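PDB 5HMQ: 3-dehydroshikimate dehydratase from Pseudomonas putida, which converts 3-dehydroshikimate to protocatechuate with the help of a divalent metal ion, a step in the breakdown of quinate and shikimate. Local coordinates for residues C[11-15]-C[250-256]. Residues are numbered along the deposited sequence; the frame is centred on the assembly and turned at random.
Sequences SLSGT and APTRQNA
T252 turns its hydroxyl beside its own backbone N (chi1 -47°), and this rotation presents OG1 to the carbonyl of S13 across the contact while CG2, on the other branch, heads for L12. S13 places OG between its own N and carbonyl carbon, a torsion that turns the hydroxyl to the A250 side, where it comes within 3.4 Å of A250 CB. The contact illustrates how a loop can be fastened to the first turn of a helix, with a threonine hydroxyl, a shared water and the apolar side chain of L12 all taking part. The direct bond runs from T252 OG1 to S13 O, 2.8 Å long; the donor sits well above the carbonyl plane, 44° out of it, with a C=O...O angle of 136°. Close by, a water accepts from S13 N at 2.8 Å and from N255 ND2 at 2.9 Å, and donates weakly to A250 O, so that three residues share it and the carboxamide of N255 is tied to the loop backbone. The buried L12 reaches the helix with both methyls. CD2 lies 3.6 Å from N255 CB and near A256 N, and the L12 and N255 side chains slide past each other in opposite directions; the L12 and T252 side chains cross at about a right angle, CD1 lying 4.2 Å from T252 CG2 and approaching A256 CB. L12 also packs on I23 and T252 on A22, both of helix 16-25, while P251 touches A249 of the second subunit. The contact thus joins the loop after strand 6-8 to the start of helix 252-276, the helix following strand 238-240, and so brings together the first and last beta-alpha units, the seam where a TIM barrel closes.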
ATOM      1  N   SER C  11       3.338  -9.100 -12.882  1.00 45.37           N
ATOM      2  CA  SER C  11       2.224  -8.244 -12.492  1.00 43.74           C
ATOM      3  C   SER C  11       1.880  -8.344 -11.013  1.00 44.64           C
ATOM      4  O   SER C  11       1.063  -7.552 -10.530  1.00 44.82           O
ATOM      5  CB  SER C  11       0.982  -8.581 -13.325  1.00 43.05           C
ATOM      6  OG  SER C  11       1.266  -8.534 -14.713  1.00 45.62           O
ATOM      7  N   LEU C  12       2.474  -9.286 -10.288  1.00 45.23           N
ATOM      8  CA  LEU C  12       2.179  -9.513  -8.883  1.00 45.01           C
ATOM      9  C   LEU C  12       3.466  -9.442  -8.073  1.00 46.02           C
ATOM     10  O   LEU C  12       4.572  -9.425  -8.618  1.00 48.10           O
ATOM     11  CB  LEU C  12       1.502 -10.872  -8.669  1.00 45.94           C
ATOM     12  CG  LEU C  12       0.286 -11.210  -9.530  1.00 46.24           C
ATOM     13  CD1 LEU C  12      -0.166 -12.642  -9.271  1.00 44.00           C
ATOM     14  CD2 LEU C  12      -0.846 -10.233  -9.277  1.00 45.94           C
ATOM     15  N   SER C  13       3.307  -9.369  -6.757  1.00 47.73           N
ATOM     16  CA  SER C  13       4.410  -9.497  -5.819  1.00 48.03           C
ATOM     17  C   SER C  13       4.278 -10.804  -5.048  1.00 47.81           C
ATOM     18  O   SER C  13       3.217 -11.433  -5.027  1.00 49.41           O
ATOM     19  CB  SER C  13       4.455  -8.308  -4.851  1.00 50.24           C
ATOM     20  OG  SER C  13       3.306  -8.280  -4.023  1.00 51.91           O
ATOM     21  N   GLY C  14       5.368 -11.207  -4.410  1.00 45.36           N
ATOM     22  CA  GLY C  14       5.401 -12.411  -3.605  1.00 44.03           C
ATOM     23  C   GLY C  14       6.336 -13.456  -4.179  1.00 42.82           C
ATOM     24  O   GLY C  14       6.991 -13.258  -5.202  1.00 43.34           O
ATOM     25  N   THR C  15       6.395 -14.587  -3.481  1.00 44.20           N
ATOM     26  CA  THR C  15       7.137 -15.734  -3.981  1.00 45.84           C
ATOM     27  C   THR C  15       6.425 -16.321  -5.194  1.00 46.38           C
ATOM     28  O   THR C  15       5.223 -16.125  -5.394  1.00 46.92           O
ATOM     29  CB  THR C  15       7.261 -16.813  -2.908  1.00 42.76           C
ATOM     30  OG1 THR C  15       5.999 -17.465  -2.748  1.00 42.85           O
ATOM     31  CG2 THR C  15       7.624 -16.179  -1.580  1.00 38.97           C
ATOM     32  N   ALA C 250       2.634  -5.473  -2.597  1.00 62.03           N
ATOM     33  CA  ALA C 250       1.378  -5.466  -3.343  1.00 58.27           C
ATOM     34  C   ALA C 250       0.563  -6.709  -2.996  1.00 59.09           C
ATOM     35  O   ALA C 250       1.081  -7.827  -3.099  1.00 59.52           O
ATOM     36  CB  ALA C 250       1.638  -5.406  -4.845  1.00 56.12           C
ATOM     37  N   PRO C 251      -0.701  -6.562  -2.570  1.00 58.43           N
ATOM     38  CA  PRO C 251      -1.484  -7.748  -2.192  1.00 56.48           C
ATOM     39  C   PRO C 251      -1.681  -8.701  -3.361  1.00 54.65           C
ATOM     40  O   PRO C 251      -2.346  -8.379  -4.351  1.00 53.00           O
ATOM     41  CB  PRO C 251      -2.819  -7.157  -1.720  1.00 54.73           C
ATOM     42  CG  PRO C 251      -2.911  -5.830  -2.397  1.00 55.36           C
ATOM     43  CD  PRO C 251      -1.502  -5.327  -2.538  1.00 57.20           C
ATOM     44  N   THR C 252      -1.076  -9.884  -3.234  1.00 54.58           N
ATOM     45  CA  THR C 252      -1.035 -10.847  -4.331  1.00 53.73           C
ATOM     46  C   THR C 252      -2.435 -11.285  -4.747  1.00 51.54           C
ATOM     47  O   THR C 252      -2.770 -11.292  -5.938  1.00 54.38           O
ATOM     48  CB  THR C 252      -0.193 -12.056  -3.921  1.00 50.90           C
ATOM     49  OG1 THR C 252       1.035 -11.603  -3.337  1.00 48.92           O
ATOM     50  CG2 THR C 252       0.127 -12.912  -5.134  1.00 48.64           C
ATOM     51  N   ARG C 253      -3.267 -11.664  -3.774  1.00 50.85           N
ATOM     52  CA  ARG C 253      -4.565 -12.248  -4.097  1.00 49.97           C
ATOM     53  C   ARG C 253      -5.518 -11.215  -4.685  1.00 51.36           C
ATOM     54  O   ARG C 253      -6.200 -11.490  -5.680  1.00 50.84           O
ATOM     55  CB  ARG C 253      -5.168 -12.894  -2.851  1.00 48.85           C
ATOM     56  CG  ARG C 253      -4.383 -14.099  -2.363  1.00 51.16           C
ATOM     57  CD  ARG C 253      -5.206 -15.373  -2.451  1.00 51.35           C
ATOM     58  NE  ARG C 253      -4.365 -16.562  -2.362  1.00 51.60           N
ATOM     59  CZ  ARG C 253      -4.829 -17.802  -2.253  1.00 54.75           C
ATOM     60  NH1 ARG C 253      -6.137 -18.023  -2.208  1.00 56.21           N
ATOM     61  NH2 ARG C 253      -3.983 -18.821  -2.181  1.00 54.93           N
ATOM     62  N   GLN C 254      -5.584 -10.021  -4.090  1.00 52.23           N
ATOM     63  CA  GLN C 254      -6.494  -9.003  -4.605  1.00 52.67           C
ATOM     64  C   GLN C 254      -6.034  -8.481  -5.959  1.00 48.32           C
ATOM     65  O   GLN C 254      -6.866  -8.157  -6.815  1.00 45.88           O
ATOM     66  CB  GLN C 254      -6.645  -7.859  -3.602  1.00 55.40           C
ATOM     67  CG  GLN C 254      -7.933  -7.940  -2.795  1.00 58.90           C
ATOM     68  CD  GLN C 254      -9.172  -7.859  -3.673  1.00 60.64           C
ATOM     69  OE1 GLN C 254      -9.212  -7.095  -4.640  1.00 60.58           O
ATOM     70  NE2 GLN C 254     -10.181  -8.660  -3.351  1.00 60.50           N
ATOM     71  N   ASN C 255      -4.719  -8.378  -6.170  1.00 46.20           N
ATOM     72  CA  ASN C 255      -4.231  -8.002  -7.492  1.00 48.13           C
ATOM     73  C   ASN C 255      -4.627  -9.041  -8.533  1.00 48.69           C
ATOM     74  O   ASN C 255      -5.038  -8.690  -9.646  1.00 49.49           O
ATOM     75  CB  ASN C 255      -2.715  -7.810  -7.471  1.00 48.17           C
ATOM     76  CG  ASN C 255      -2.301  -6.468  -6.897  1.00 51.45           C
ATOM     77  OD1 ASN C 255      -3.134  -5.587  -6.685  1.00 51.84           O
ATOM     78  ND2 ASN C 255      -1.005  -6.299  -6.663  1.00 53.01           N
ATOM     79  N   ALA C 256      -4.507 -10.327  -8.190  1.00 44.31           N
ATOM     80  CA  ALA C 256      -4.901 -11.378  -9.123  1.00 43.20           C
ATOM     81  C   ALA C 256      -6.398 -11.338  -9.393  1.00 45.57           C
ATOM     82  O   ALA C 256      -6.835 -11.494 -10.541  1.00 46.44           O
ATOM     83  CB  ALA C 256      -4.492 -12.746  -8.578  1.00 40.58           C
TER
HETATM   84  O   HOH W   1       0.810  -8.377  -5.946  1.00 51.36           O